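Local coordinates for putative secreted cellulose-binding protein (Streptomyces coelicolor, PDB 4OY6) that probably cleaves cellulose chains oxidatively as a secreted, copper-dependent lytic polysaccharide monooxygenase of family AA10, at residues A[111-116]-A[141-146]; A[117-122]-A[133-138]. All coordinates share one frame; numbering follows the deposited sequence.

Interaction 1. Residues A[111-116]-A[141-146]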
# COMPACT_ATOMS: atom_id res chain seq x y z
N ASP A 111 13.41 4.87 -9.87
CA ASP A 111 14.33 5.97 -9.56
C ASP A 111 14.68 5.93 -8.07
O ASP A 111 15.81 6.21 -7.68
CB ASP A 111 13.71 7.33 -9.90
CG ASP A 111 13.61 7.59 -11.40
OD1 ASP A 111 14.10 6.77 -12.23
OD2 ASP A 111 13.02 8.63 -11.73
N TYR A 112 13.67 5.60 -7.26
CA TYR A 112 13.81 5.47 -5.83
C TYR A 112 12.52 4.86 -5.28
O TYR A 112 11.47 4.90 -5.93
CB TYR A 112 14.07 6.82 -5.14
CG TYR A 112 13.05 7.90 -5.41
CD1 TYR A 112 11.91 8.02 -4.65
CD2 TYR A 112 13.21 8.78 -6.47
CE1 TYR A 112 10.96 8.99 -4.90
CE2 TYR A 112 12.27 9.78 -6.72
CZ TYR A 112 11.15 9.88 -5.94
OH TYR A 112 10.21 10.84 -6.19
N PHE A 113 12.62 4.32 -4.06
CA PHE A 113 11.49 4.03 -3.19
C PHE A 113 11.60 4.88 -1.94
O PHE A 113 12.69 5.10 -1.42
CB PHE A 113 11.47 2.56 -2.76
CG PHE A 113 11.34 1.58 -3.90
CD1 PHE A 113 10.11 1.26 -4.40
CD2 PHE A 113 12.46 0.98 -4.46
CE1 PHE A 113 9.98 0.35 -5.44
CE2 PHE A 113 12.33 0.06 -5.50
CZ PHE A 113 11.09 -0.24 -5.99
N LEU A 114 10.46 5.35 -1.47
CA LEU A 114 10.32 5.93 -0.13
C LEU A 114 9.45 4.98 0.67
O LEU A 114 8.41 4.53 0.19
CB LEU A 114 9.65 7.30 -0.17
CG LEU A 114 10.25 8.31 -1.14
CD1 LEU A 114 9.40 9.57 -1.15
CD2 LEU A 114 11.71 8.60 -0.87
N VAL A 115 9.85 4.69 1.90
CA VAL A 115 9.04 3.83 2.75
C VAL A 115 8.82 4.57 4.07
O VAL A 115 9.75 5.05 4.69
CB VAL A 115 9.71 2.47 3.04
CG1 VAL A 115 8.77 1.58 3.81
CG2 VAL A 115 10.16 1.79 1.75
N TYR A 116 7.55 4.63 4.45
CA TYR A 116 7.11 5.22 5.70
C TYR A 116 6.37 4.18 6.53
O TYR A 116 5.87 3.20 6.01
CB TYR A 116 6.14 6.39 5.46
CG TYR A 116 6.66 7.50 4.60
CD1 TYR A 116 6.58 7.41 3.20
CD2 TYR A 116 7.26 8.63 5.15
CE1 TYR A 116 7.06 8.42 2.40
CE2 TYR A 116 7.74 9.65 4.34
CZ TYR A 116 7.63 9.54 2.97
OH TYR A 116 8.11 10.53 2.18
N GLY A 141 18.14 4.44 -3.31
CA GLY A 141 18.55 4.87 -4.65
C GLY A 141 17.80 4.10 -5.72
O GLY A 141 16.78 3.45 -5.48
N SER A 142 18.36 4.14 -6.91
CA SER A 142 17.71 3.55 -8.05
C SER A 142 17.86 2.03 -8.07
O SER A 142 18.82 1.47 -7.54
CB SER A 142 18.25 4.21 -9.33
OG SER A 142 19.59 3.86 -9.55
N TYR A 143 16.88 1.38 -8.67
CA TYR A 143 16.89 -0.05 -8.94
C TYR A 143 16.78 -0.22 -10.45
O TYR A 143 15.91 0.39 -11.09
CB TYR A 143 15.69 -0.75 -8.29
CG TYR A 143 15.78 -1.01 -6.81
CD1 TYR A 143 15.91 0.03 -5.90
CD2 TYR A 143 15.70 -2.30 -6.32
CE1 TYR A 143 15.96 -0.22 -4.54
CE2 TYR A 143 15.72 -2.55 -4.96
CZ TYR A 143 15.88 -1.50 -4.07
OH TYR A 143 15.89 -1.72 -2.71
N GLY A 144 17.59 -1.10 -11.02
CA GLY A 144 17.48 -1.46 -12.43
C GLY A 144 16.21 -2.24 -12.73
O GLY A 144 15.55 -2.74 -11.84
N PRO A 145 15.85 -2.32 -14.01
CA PRO A 145 14.69 -3.10 -14.40
C PRO A 145 14.74 -4.52 -13.85
O PRO A 145 15.76 -5.20 -13.94
CB PRO A 145 14.78 -3.10 -15.92
CG PRO A 145 15.44 -1.82 -16.24
CD PRO A 145 16.46 -1.64 -15.16
N SER A 146 13.63 -4.95 -13.26
CA SER A 146 13.49 -6.30 -12.74
C SER A 146 12.01 -6.58 -12.53
O SER A 146 11.23 -5.65 -12.40
CB SER A 146 14.23 -6.45 -11.40
OG SER A 146 14.20 -7.79 -10.94
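Phe113 drives the edge of its ring into one face of Tyr143, a T-shaped stack with the planes at 88° and the ring centroids 5.0 Å apart. The touching edge is CD2–CE2: Phe113 CE2 stands 3.6 Å from Tyr143 CD1, displaced from the middle of the phenol toward its rim. Phe113 CG lies anti to its own carbonyl carbon (chi1 -61°), which swings the ring beside the backbone N and toward the loop 141-146. A phenylalanine suits this buried place because its slightly positive C-H edge meets the electron-rich face of the phenol, while the tyrosine can also spend its hydroxyl on a hydrogen bond with Glu150 O. Phe113 comes from one sheet of the immunoglobulin-like beta-sandwich characteristic of AA10 enzymes, and both rings pack on Ile151 of strand 148-154 in the other, consistent with a place at the border between the two. Nearer the surface the backbones meet through C-H contacts. The CA-H bond of Tyr112 points almost straight at Gly141 O, with CA 3.6 Å away and 169° at the hydrogen. The more bent approach of Ser142 CA to Asp111 O spans 3.3 Å. The CB of Asp111 points away from the loop, and its OD1 hydrogen-bonds Ser171 OG.

Interaction 2. Residues A[117-122]-A[133-138]; sequences VTKQGF and ELQQVA
Two antiparallel strand ends are joined by the reciprocal backbone hydrogen bonds of Val117 and Gln135, N to O 2.9 Å in each direction, and Lys119 N adds a third bond to Glu133 O. This is the end of a beta-hairpin ladder in the larger sheet of the LPMO sandwich, where strand 110-118 runs out into a type II turn, Lys119 to Phe122. Gly121, with its positive phi, suits the turn's third position. The branched, apolar Val117 sets CG2 against Val137 CG2 at 3.8 Å. The side chains of the non-hydrogen-bonded pair Thr118 and Leu134 diverge, though Thr118 CG2 still touches Leu134 CD2 (4.0 Å); Thr118 OG1 accepts a hydrogen bond from Val163 N. Phe122 CD1 comes within 3.4 Å of Glu133 CD, the planes 47° apart; the glutamate's bend at chi2 (-77°) brings CG and CD obliquely up to CD1. With Glu133 cut back to an alanine, CG and the carboxylate are gone, and Phe122 CD1 would probably face a gap, the ring freer to shift. The long, extended chain of Lys119 follows the opposing backbone, with CE 3.5 Å from Leu134 O, and NZ hydrogen-bonds Gly132 O. One water accepts from both Gln120 N and Gln135 NE2, the latter 2.7 Å from it.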
# COMPACT_ATOMS: atom_id res chain seq x y z
N VAL A 117 6.28 4.43 7.82
CA VAL A 117 5.40 3.65 8.69
C VAL A 117 4.63 4.62 9.58
O VAL A 117 5.14 5.68 9.96
CB VAL A 117 6.17 2.60 9.55
CG1 VAL A 117 5.21 1.80 10.41
CG2 VAL A 117 6.98 1.63 8.69
N THR A 118 3.41 4.28 9.93
CA THR A 118 2.64 5.09 10.87
C THR A 118 3.36 5.13 12.22
O THR A 118 3.95 4.15 12.68
CB THR A 118 1.21 4.58 11.03
OG1 THR A 118 1.22 3.19 11.35
CG2 THR A 118 0.43 4.81 9.75
N LYS A 119 3.28 6.31 12.84
CA LYS A 119 3.91 6.52 14.13
C LYS A 119 3.27 5.67 15.22
O LYS A 119 2.07 5.37 15.21
CB LYS A 119 3.76 8.00 14.55
CG LYS A 119 4.48 8.98 13.63
CD LYS A 119 4.23 10.43 14.02
CE LYS A 119 4.88 11.36 13.01
NZ LYS A 119 4.68 12.78 13.39
N GLN A 120 4.06 5.31 16.22
CA GLN A 120 3.53 4.72 17.45
C GLN A 120 2.48 5.66 18.01
O GLN A 120 2.69 6.87 18.06
CB GLN A 120 4.59 4.59 18.54
CG GLN A 120 5.60 3.48 18.37
CD GLN A 120 5.01 2.10 18.58
OE1 GLN A 120 4.63 1.44 17.63
NE2 GLN A 120 4.97 1.63 19.83
N GLY A 121 1.37 5.11 18.44
CA GLY A 121 0.28 5.92 19.00
C GLY A 121 -0.84 6.17 18.01
O GLY A 121 -1.96 6.47 18.42
N PHE A 122 -0.55 6.06 16.72
CA PHE A 122 -1.56 6.15 15.69
C PHE A 122 -2.28 4.82 15.55
O PHE A 122 -1.63 3.78 15.48
CB PHE A 122 -0.91 6.53 14.36
CG PHE A 122 -1.89 6.58 13.20
CD1 PHE A 122 -2.66 7.72 12.99
CD2 PHE A 122 -2.03 5.49 12.35
CE1 PHE A 122 -3.54 7.77 11.92
CE2 PHE A 122 -2.92 5.54 11.29
CZ PHE A 122 -3.68 6.67 11.09
N GLU A 133 1.09 11.71 10.30
CA GLU A 133 1.14 10.50 11.13
C GLU A 133 2.12 9.48 10.62
O GLU A 133 2.17 8.38 11.16
CB GLU A 133 -0.25 9.86 11.22
CG GLU A 133 -1.29 10.73 11.91
CD GLU A 133 -1.16 10.74 13.41
OE1 GLU A 133 -0.15 10.24 13.96
OE2 GLU A 133 -2.12 11.25 14.05
N LEU A 134 2.90 9.84 9.59
CA LEU A 134 3.94 8.97 9.06
C LEU A 134 5.32 9.36 9.53
O LEU A 134 5.60 10.56 9.72
CB LEU A 134 3.93 8.98 7.54
CG LEU A 134 2.71 8.44 6.82
CD1 LEU A 134 2.85 8.63 5.32
CD2 LEU A 134 2.48 6.98 7.15
N GLN A 135 6.16 8.35 9.69
CA GLN A 135 7.59 8.54 9.86
C GLN A 135 8.34 7.79 8.76
O GLN A 135 8.02 6.66 8.42
CB GLN A 135 8.04 8.15 11.25
CG GLN A 135 7.95 6.69 11.58
CD GLN A 135 8.35 6.38 13.02
OE1 GLN A 135 9.31 5.64 13.29
NE2 GLN A 135 7.62 6.97 13.95
N GLN A 136 9.34 8.45 8.19
CA GLN A 136 10.12 7.84 7.14
C GLN A 136 10.98 6.76 7.77
O GLN A 136 11.65 7.01 8.78
CB GLN A 136 10.95 8.88 6.38
CG GLN A 136 11.78 8.31 5.24
CD GLN A 136 12.47 9.37 4.42
OE1 GLN A 136 11.83 10.17 3.78
NE2 GLN A 136 13.77 9.35 4.42
N VAL A 137 10.97 5.56 7.17
CA VAL A 137 11.83 4.48 7.60
C VAL A 137 12.92 4.09 6.61
O VAL A 137 13.89 3.45 6.99
CB VAL A 137 11.07 3.27 8.10
CG1 VAL A 137 10.21 3.64 9.31
CG2 VAL A 137 10.27 2.65 6.99
N ALA A 138 12.77 4.46 5.33
CA ALA A 138 13.83 4.23 4.35
C ALA A 138 13.61 5.11 3.14
O ALA A 138 12.48 5.45 2.80
CB ALA A 138 13.84 2.77 3.87
O HOH W 1 6.82 6.26 16.38

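How the interactions relate
From the N terminus, strand 110-118 supplies most of 111-116 to interaction 1, and its last two residues, with the turn that follows, form 117-122 of interaction 2. After the turn and a further loop, the chain returns as strand 134-139, and its 133-138 portion closes the shorter loop of interaction 2. Only beyond it does 141-146 come back to the start of strand 110-118 and close the wider loop of interaction 1, so the shorter closure lies within the longer. The segments also pair directly: Val137 and Ala138 both face Val115 in a classic beta bulge, with Val115 O 2.8 Å from Val137 N. Interaction 2 thus joins neighbouring strands of one sheet, while interaction 1 ties that sheet to the loop leading into strand 148-154 of the other.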